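Spartin (PDB 4U7I) acts as a lipophagy receptor and lipid transfer protein in lipid droplet turnover, and binds the ESCRT-III protein IST1 through its MIT domain. Local coordinates at residues S52-S55 and K56-E59. Sequence-based numbering, arbitrary orientation.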
ATOM      1  N   SER A  52       0.211  -7.401   8.727  1.00 28.54           N
ATOM      2  CA  SER A  52       0.380  -7.966  10.070  1.00 28.32           C
ATOM      3  C   SER A  52      -0.294  -9.325  10.271  1.00 34.90           C
ATOM      4  O   SER A  52      -0.009 -10.016  11.248  1.00 38.43           O
ATOM      5  CB  SER A  52      -0.164  -6.994  11.107  1.00 41.02           C
ATOM      6  OG  SER A  52      -1.582  -7.014  11.088  1.00 38.35           O
ATOM      7  N   ILE A  53      -1.191  -9.704   9.364  1.00 35.12           N
ATOM      8  CA  ILE A  53      -1.962 -10.932   9.540  1.00 34.17           C
ATOM      9  C   ILE A  53      -1.119 -12.173   9.229  1.00 30.31           C
ATOM     10  O   ILE A  53      -0.583 -12.297   8.136  1.00 31.99           O
ATOM     11  CB  ILE A  53      -3.221 -10.932   8.645  1.00 33.67           C
ATOM     12  CG1 ILE A  53      -4.055  -9.670   8.901  1.00 35.36           C
ATOM     13  CG2 ILE A  53      -4.016 -12.217   8.851  1.00 35.38           C
ATOM     14  CD1 ILE A  53      -4.474  -9.505  10.343  1.00 37.98           C
ATOM     15  N   SER A  54      -0.985 -13.068  10.204  1.00 33.02           N
ATOM     16  CA  SER A  54      -0.240 -14.315  10.018  1.00 32.82           C
ATOM     17  C   SER A  54      -0.850 -15.097   8.859  1.00 40.19           C
ATOM     18  O   SER A  54      -2.064 -15.279   8.815  1.00 36.22           O
ATOM     19  CB  SER A  54      -0.252 -15.147  11.309  1.00 35.14           C
ATOM     20  OG  SER A  54       0.407 -16.397  11.138  1.00 37.83           O
ATOM     21  N   SER A  55      -0.023 -15.530   7.907  1.00 34.83           N
ATOM     22  CA  SER A  55      -0.556 -16.164   6.700  1.00 30.32           C
ATOM     23  C   SER A  55       0.278 -17.340   6.182  1.00 31.75           C
ATOM     24  O   SER A  55       0.091 -17.776   5.048  1.00 36.17           O
ATOM     25  CB  SER A  55      -0.713 -15.120   5.587  1.00 26.61           C
ATOM     26  OG  SER A  55       0.513 -14.449   5.326  1.00 29.12           O
ATOM     27  N   LYS A  56       1.183 -17.854   7.010  1.00 30.93           N
ATOM     28  CA  LYS A  56       1.998 -19.017   6.632  1.00 36.12           C
ATOM     29  C   LYS A  56       1.822 -20.240   7.536  1.00 48.94           C
ATOM     30  O   LYS A  56       2.662 -21.141   7.529  1.00 52.30           O
ATOM     31  CB  LYS A  56       3.474 -18.633   6.626  1.00 42.89           C
ATOM     32  CG  LYS A  56       3.896 -17.807   5.447  1.00 41.85           C
ATOM     33  CD  LYS A  56       5.403 -17.610   5.452  1.00 51.00           C
ATOM     34  CE  LYS A  56       5.897 -17.139   6.806  1.00 50.73           C
ATOM     35  NZ  LYS A  56       7.261 -16.558   6.724  1.00 49.75           N
ATOM     36  N   GLU A  57       0.746 -20.285   8.310  1.00 42.17           N
ATOM     37  CA  GLU A  57       0.554 -21.394   9.240  1.00 48.16           C
ATOM     38  C   GLU A  57      -0.049 -22.626   8.551  1.00 50.27           C
ATOM     39  O   GLU A  57      -0.414 -22.580   7.374  1.00 49.06           O
ATOM     40  CB  GLU A  57      -0.313 -20.950  10.412  1.00 52.57           C
ATOM     41  CG  GLU A  57       0.273 -19.765  11.175  1.00 55.53           C
ATOM     42  CD  GLU A  57      -0.670 -19.224  12.230  1.00 61.75           C
ATOM     43  OE1 GLU A  57      -1.611 -19.954  12.607  1.00 66.45           O
ATOM     44  OE2 GLU A  57      -0.476 -18.069  12.673  1.00 52.92           O
ATOM     45  N   SER A  58      -0.146 -23.721   9.299  1.00 52.03           N
ATOM     46  CA  SER A  58      -0.536 -25.015   8.748  1.00 47.88           C
ATOM     47  C   SER A  58      -1.916 -24.999   8.098  1.00 51.49           C
ATOM     48  O   SER A  58      -2.121 -25.617   7.054  1.00 59.31           O
ATOM     49  CB  SER A  58      -0.494 -26.091   9.843  1.00 42.90           C
ATOM     50  N   GLU A  59      -2.862 -24.297   8.712  1.00 54.12           N
ATOM     51  CA  GLU A  59      -4.218 -24.238   8.181  1.00 56.16           C
ATOM     52  C   GLU A  59      -4.327 -23.270   7.005  1.00 54.02           C
ATOM     53  O   GLU A  59      -5.338 -23.253   6.302  1.00 53.93           O
ATOM     54  CB  GLU A  59      -5.208 -23.836   9.277  1.00 58.69           C
TER
HETATM   55  O   HOH W   1       2.575 -16.980   9.391  1.00 40.85           O
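Ser54 and Glu57 meet through their side chains, three residues apart on a surface loop. The hydroxyl of Ser54 donates a hydrogen bond to one carboxylate oxygen of Glu57. Ser54 OG lies 2.4 Å from Glu57 OE2, which is very short, so the exact length is doubtful. The Ser54 hydroxyl stands anti to its own backbone nitrogen (chi1 177°), which carries it forward along the chain. Glu57 CG lies beside its own backbone N (chi1 -58°), and the extended chain beyond it takes OE2 back to the serine. A water bridges Ser54 OG and the backbone N of Lys56. It donates to Ser54 OG at 2.8 Å and accepts from Lys56 N at 2.9 Å. In the model the hydroxyl thus gives its proton to Glu57 and takes one from the water.

The loop joins helix 33-51 to helix 63-90 in the three-helix bundle of the MIT domain, the part of spartin that binds IST1. Lys56 takes part through its backbone N, and its side chain leads away from 52-55. Ser55 faces the other way. Its OG bonds to Gln72 OE1 and its carbonyl oxygen to Arg69, both on helix 63-90. Gln72 also donates through NE2 to Ile53 O, while the Ile53 side chain packs on Ile9 and Ile10 of helix 5-29.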